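PDB 4E72: DUF3298 domain-containing protein from Pseudomonas aeruginosa, which is of unknown function, belongs to the DUF3298 family and is probably an exported lipoprotein. Local coordinates for residues V91-L103 / V180-D192. Residues are numbered along the deposited sequence; the frame is centred on the assembly and turned at random.
Sequences VREQHDGLVIIEL and VALTFGAVTLKYD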
loop_
_atom_site.group_PDB
_atom_site.type_symbol
_atom_site.label_atom_id
_atom_site.label_comp_id
_atom_site.label_asym_id
_atom_site.label_seq_id
_atom_site.Cartn_x
_atom_site.Cartn_y
_atom_site.Cartn_z
ATOM N N VAL A 91 -7.242 -7.244 -2.516
ATOM C CA VAL A 91 -6.470 -7.742 -3.643
ATOM C C VAL A 91 -6.578 -6.712 -4.774
ATOM O O VAL A 91 -7.667 -6.432 -5.250
ATOM C CB VAL A 91 -6.878 -9.163 -4.106
ATOM C CG1 VAL A 91 -6.133 -9.552 -5.383
ATOM C CG2 VAL A 91 -6.621 -10.197 -3.005
ATOM N N ARG A 92 -5.451 -6.098 -5.136
ATOM C CA ARG A 92 -5.425 -5.155 -6.238
ATOM C C ARG A 92 -5.388 -5.959 -7.543
ATOM O O ARG A 92 -6.125 -5.636 -8.470
ATOM C CB ARG A 92 -4.228 -4.174 -6.117
ATOM C CG ARG A 92 -4.190 -3.201 -7.303
ATOM C CD ARG A 92 -3.413 -1.945 -7.037
ATOM N NE ARG A 92 -3.246 -1.196 -8.275
ATOM C CZ ARG A 92 -3.000 0.104 -8.356
ATOM N NH1 ARG A 92 -2.913 0.841 -7.254
ATOM N NH2 ARG A 92 -2.839 0.679 -9.541
ATOM N N GLU A 93 -4.520 -6.997 -7.625
ATOM C CA GLU A 93 -4.395 -7.835 -8.827
ATOM C C GLU A 93 -3.874 -9.220 -8.526
ATOM O O GLU A 93 -3.164 -9.428 -7.540
ATOM C CB GLU A 93 -3.443 -7.194 -9.850
ATOM C CG GLU A 93 -4.103 -6.222 -10.815
ATOM C CD GLU A 93 -3.182 -5.133 -11.325
ATOM O OE1 GLU A 93 -2.213 -5.471 -12.041
ATOM O OE2 GLU A 93 -3.434 -3.943 -11.019
ATOM N N GLN A 94 -4.199 -10.162 -9.416
ATOM C CA GLN A 94 -3.689 -11.531 -9.417
ATOM C C GLN A 94 -3.301 -11.857 -10.832
ATOM O O GLN A 94 -4.156 -11.772 -11.725
ATOM C CB GLN A 94 -4.711 -12.537 -8.875
ATOM C CG GLN A 94 -4.854 -12.432 -7.374
ATOM C CD GLN A 94 -5.508 -13.638 -6.794
ATOM O OE1 GLN A 94 -4.932 -14.718 -6.756
ATOM N NE2 GLN A 94 -6.710 -13.462 -6.289
ATOM N N HIS A 95 -2.004 -12.153 -11.056
ATOM C CA HIS A 95 -1.472 -12.513 -12.374
ATOM C C HIS A 95 -0.150 -13.231 -12.230
ATOM O O HIS A 95 0.660 -12.882 -11.366
ATOM C CB HIS A 95 -1.308 -11.288 -13.314
ATOM C CG HIS A 95 -0.238 -10.321 -12.896
ATOM N ND1 HIS A 95 1.053 -10.405 -13.403
ATOM C CD2 HIS A 95 -0.299 -9.288 -12.015
ATOM C CE1 HIS A 95 1.735 -9.436 -12.814
ATOM N NE2 HIS A 95 0.965 -8.733 -11.970
ATOM N N ASP A 96 0.048 -14.238 -13.078
ATOM C CA ASP A 96 1.271 -15.022 -13.270
ATOM C C ASP A 96 1.824 -15.612 -11.956
ATOM O O ASP A 96 3.042 -15.695 -11.777
ATOM C CB ASP A 96 2.326 -14.122 -13.969
ATOM C CG ASP A 96 1.879 -13.606 -15.343
ATOM O OD1 ASP A 96 1.587 -14.440 -16.222
ATOM O OD2 ASP A 96 1.803 -12.363 -15.522
ATOM N N GLY A 97 0.922 -16.027 -11.066
ATOM C CA GLY A 97 1.288 -16.584 -9.768
ATOM C C GLY A 97 1.570 -15.549 -8.687
ATOM O O GLY A 97 1.948 -15.916 -7.573
ATOM N N LEU A 98 1.405 -14.252 -8.997
ATOM C CA LEU A 98 1.604 -13.155 -8.046
ATOM C C LEU A 98 0.281 -12.661 -7.466
ATOM O O LEU A 98 -0.716 -12.612 -8.185
ATOM C CB LEU A 98 2.326 -11.949 -8.681
ATOM C CG LEU A 98 3.690 -12.124 -9.368
ATOM C CD1 LEU A 98 4.252 -10.763 -9.723
ATOM C CD2 LEU A 98 4.689 -12.827 -8.484
ATOM N N VAL A 99 0.281 -12.274 -6.173
ATOM C CA VAL A 99 -0.899 -11.671 -5.522
ATOM C C VAL A 99 -0.487 -10.265 -5.114
ATOM O O VAL A 99 0.468 -10.124 -4.362
ATOM C CB VAL A 99 -1.497 -12.473 -4.326
ATOM C CG1 VAL A 99 -2.852 -11.896 -3.903
ATOM C CG2 VAL A 99 -1.639 -13.945 -4.660
ATOM N N ILE A 100 -1.135 -9.232 -5.667
ATOM C CA ILE A 100 -0.803 -7.850 -5.317
ATOM C C ILE A 100 -1.884 -7.350 -4.373
ATOM O O ILE A 100 -3.021 -7.195 -4.779
ATOM C CB ILE A 100 -0.573 -6.892 -6.523
ATOM C CG1 ILE A 100 0.262 -7.500 -7.671
ATOM C CG2 ILE A 100 -0.072 -5.494 -6.055
ATOM C CD1 ILE A 100 1.625 -8.143 -7.358
ATOM N N ILE A 101 -1.540 -7.199 -3.103
ATOM C CA ILE A 101 -2.443 -6.741 -2.053
ATOM C C ILE A 101 -2.174 -5.273 -1.800
ATOM O O ILE A 101 -1.024 -4.896 -1.569
ATOM C CB ILE A 101 -2.306 -7.592 -0.751
ATOM C CG1 ILE A 101 -2.722 -9.068 -1.026
ATOM C CG2 ILE A 101 -3.165 -6.995 0.389
ATOM C CD1 ILE A 101 -2.222 -10.060 -0.038
ATOM N N GLU A 102 -3.235 -4.450 -1.875
ATOM C CA GLU A 102 -3.163 -3.018 -1.572
ATOM C C GLU A 102 -3.709 -2.773 -0.168
ATOM O O GLU A 102 -4.789 -3.278 0.185
ATOM C CB GLU A 102 -3.905 -2.162 -2.607
ATOM C CG GLU A 102 -3.389 -0.730 -2.583
ATOM C CD GLU A 102 -3.955 0.287 -3.557
ATOM O OE1 GLU A 102 -4.299 -0.080 -4.706
ATOM O OE2 GLU A 102 -3.984 1.481 -3.182
ATOM N N LEU A 103 -2.948 -1.994 0.628
ATOM C CA LEU A 103 -3.253 -1.657 2.018
ATOM C C LEU A 103 -3.612 -0.192 2.187
ATOM O O LEU A 103 -2.943 0.668 1.622
ATOM C CB LEU A 103 -2.038 -1.977 2.908
ATOM C CG LEU A 103 -1.366 -3.343 2.685
ATOM C CD1 LEU A 103 0.065 -3.295 3.103
ATOM C CD2 LEU A 103 -2.116 -4.463 3.409
ATOM N N VAL A 180 5.980 -0.162 -3.998
ATOM C CA VAL A 180 6.211 -0.557 -5.377
ATOM C C VAL A 180 5.394 -1.794 -5.632
ATOM O O VAL A 180 5.556 -2.762 -4.901
ATOM C CB VAL A 180 7.734 -0.814 -5.629
ATOM C CG1 VAL A 180 7.998 -1.364 -7.046
ATOM C CG2 VAL A 180 8.575 0.433 -5.375
ATOM N N ALA A 181 4.547 -1.793 -6.671
ATOM C CA ALA A 181 3.758 -2.976 -6.993
ATOM C C ALA A 181 4.037 -3.487 -8.397
ATOM O O ALA A 181 4.139 -2.693 -9.347
ATOM C CB ALA A 181 2.294 -2.689 -6.835
ATOM N N LEU A 182 4.150 -4.838 -8.526
ATOM C CA LEU A 182 4.355 -5.499 -9.796
ATOM C C LEU A 182 2.988 -5.665 -10.488
ATOM O O LEU A 182 2.483 -6.780 -10.656
ATOM C CB LEU A 182 5.093 -6.847 -9.625
ATOM C CG LEU A 182 6.589 -6.788 -9.202
ATOM C CD1 LEU A 182 7.140 -8.192 -8.990
ATOM C CD2 LEU A 182 7.456 -6.066 -10.259
ATOM N N THR A 183 2.372 -4.527 -10.874
ATOM C CA THR A 183 1.081 -4.524 -11.557
ATOM C C THR A 183 1.313 -5.023 -13.019
ATOM O O THR A 183 2.457 -5.101 -13.498
ATOM C CB THR A 183 0.385 -3.167 -11.400
ATOM O OG1 THR A 183 1.350 -2.133 -11.531
ATOM C CG2 THR A 183 -0.286 -3.021 -10.041
ATOM N N PHE A 184 0.252 -5.487 -13.656
ATOM C CA PHE A 184 0.360 -6.124 -14.970
ATOM C C PHE A 184 0.736 -5.144 -16.101
ATOM O O PHE A 184 1.561 -5.498 -16.932
ATOM C CB PHE A 184 -0.935 -6.873 -15.315
ATOM C CG PHE A 184 -0.898 -7.646 -16.605
ATOM C CD1 PHE A 184 -0.465 -8.967 -16.632
ATOM C CD2 PHE A 184 -1.330 -7.067 -17.796
ATOM C CE1 PHE A 184 -0.407 -9.679 -17.838
ATOM C CE2 PHE A 184 -1.281 -7.784 -19.004
ATOM C CZ PHE A 184 -0.820 -9.086 -19.014
ATOM N N GLY A 185 0.154 -3.942 -16.105
ATOM C CA GLY A 185 0.356 -2.980 -17.187
ATOM C C GLY A 185 1.677 -2.257 -17.208
ATOM O O GLY A 185 2.194 -1.943 -18.281
ATOM N N ALA A 186 2.221 -1.988 -16.016
ATOM C CA ALA A 186 3.460 -1.258 -15.753
ATOM C C ALA A 186 3.832 -1.470 -14.303
ATOM O O ALA A 186 3.019 -2.017 -13.557
ATOM C CB ALA A 186 3.247 0.234 -16.021
ATOM N N VAL A 187 5.049 -1.086 -13.890
ATOM C CA VAL A 187 5.375 -1.158 -12.470
ATOM C C VAL A 187 4.726 0.101 -11.788
ATOM O O VAL A 187 4.934 1.233 -12.241
ATOM C CB VAL A 187 6.900 -1.309 -12.219
ATOM C CG1 VAL A 187 7.286 -0.980 -10.772
ATOM C CG2 VAL A 187 7.349 -2.722 -12.560
ATOM N N THR A 188 3.907 -0.110 -10.745
ATOM C CA THR A 188 3.264 1.024 -10.041
ATOM C C THR A 188 4.105 1.491 -8.846
ATOM O O THR A 188 4.472 0.674 -8.000
ATOM C CB THR A 188 1.834 0.655 -9.593
ATOM O OG1 THR A 188 1.081 0.302 -10.747
ATOM C CG2 THR A 188 1.114 1.799 -8.845
ATOM N N LEU A 189 4.397 2.807 -8.787
ATOM C CA LEU A 189 5.036 3.463 -7.636
ATOM C C LEU A 189 3.984 4.329 -6.990
ATOM O O LEU A 189 3.517 5.301 -7.601
ATOM C CB LEU A 189 6.280 4.313 -7.963
ATOM C CG LEU A 189 7.436 3.736 -8.768
ATOM C CD1 LEU A 189 8.648 4.623 -8.615
ATOM C CD2 LEU A 189 7.803 2.370 -8.311
ATOM N N LYS A 190 3.568 3.955 -5.784
ATOM C CA LYS A 190 2.527 4.673 -5.061
ATOM C C LYS A 190 3.148 5.495 -3.918
ATOM O O LYS A 190 3.935 4.975 -3.129
ATOM C CB LYS A 190 1.473 3.675 -4.546
ATOM C CG LYS A 190 0.431 4.277 -3.624
ATOM C CD LYS A 190 -0.770 4.740 -4.357
ATOM C CE LYS A 190 -2.001 4.011 -3.902
ATOM N NZ LYS A 190 -3.206 4.588 -4.536
ATOM N N TYR A 191 2.767 6.777 -3.843
ATOM C CA TYR A 191 3.310 7.734 -2.892
ATOM C C TYR A 191 2.359 8.060 -1.773
ATOM O O TYR A 191 1.151 8.193 -1.972
ATOM C CB TYR A 191 3.719 9.039 -3.617
ATOM C CG TYR A 191 5.022 8.825 -4.342
ATOM C CD1 TYR A 191 5.080 8.041 -5.495
ATOM C CD2 TYR A 191 6.222 9.300 -3.816
ATOM C CE1 TYR A 191 6.288 7.768 -6.125
ATOM C CE2 TYR A 191 7.437 9.030 -4.439
ATOM C CZ TYR A 191 7.470 8.237 -5.576
ATOM O OH TYR A 191 8.672 7.910 -6.170
ATOM N N ASP A 192 2.933 8.219 -0.583
ATOM C CA ASP A 192 2.183 8.667 0.571
ATOM C C ASP A 192 1.741 10.087 0.293
ATOM O O ASP A 192 2.409 10.813 -0.459
ATOM C CB ASP A 192 3.046 8.584 1.842
ATOM C CG ASP A 192 3.136 7.167 2.403
ATOM O OD1 ASP A 192 2.059 6.535 2.620
ATOM O OD2 ASP A 192 4.272 6.708 2.685
#
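Two beta hairpins from different sheets pack face to face here: 91-103, with a type I' turn from His95 to Leu98, and 180-192, whose connecting loop lies across it. His95 and Glu93 each make one hydrogen bond to that loop. His95 NE2 donates, in the ring plane, to the carbonyl O of Leu182 (2.8 Å), the central residue of an inverse gamma turn, while His95 ND1 donates to Asp96 OD2 (3.0 Å), so both nitrogens are used and the ring's rotation is fixed; Asp96 OD2 also accepts from Gly224 N. Phe184 comes over one face of this imidazole: its CB sits 4.2 Å from the centroid of the His95 ring, and the phenyl edge follows in a T-shaped pair with the planes at 85°. Beside it, Phe184 N points nearly along the C-O axis of Glu93 OE1 (2.9 Å, 166° at the hydrogen), and the same carboxylate lies against Thr183 CG2. With chi1 at 40°, Thr183 OG1 turns back into its own loop, donating to Ala186 O and accepting from Thr188 OG1. Arg92 and Glu93 both face Ile100 in a classic beta bulge, which brings the two side chains to the same interface. Extended from CG to NE, Arg92 reaches Glu102 OE1 through NH1 (3.0 Å); Glu102 OE2 in turn pairs with Lys190 NZ (3.5 Å). Glu205 OE2 pairs with both Arg92 NH1 and Lys190 NZ, so two carboxylates probably offset the neighbouring like charges. Ile100 CG2 on Ala181 CB (3.8 Å) and Leu98 on Leu182 form the apolar side. Strand 115-124 borders that side, with Asn122 bonding Leu182 N, while helix 142-159 packs against Val180 and Leu189 and helix 44-54 against Ile101 and Leu103.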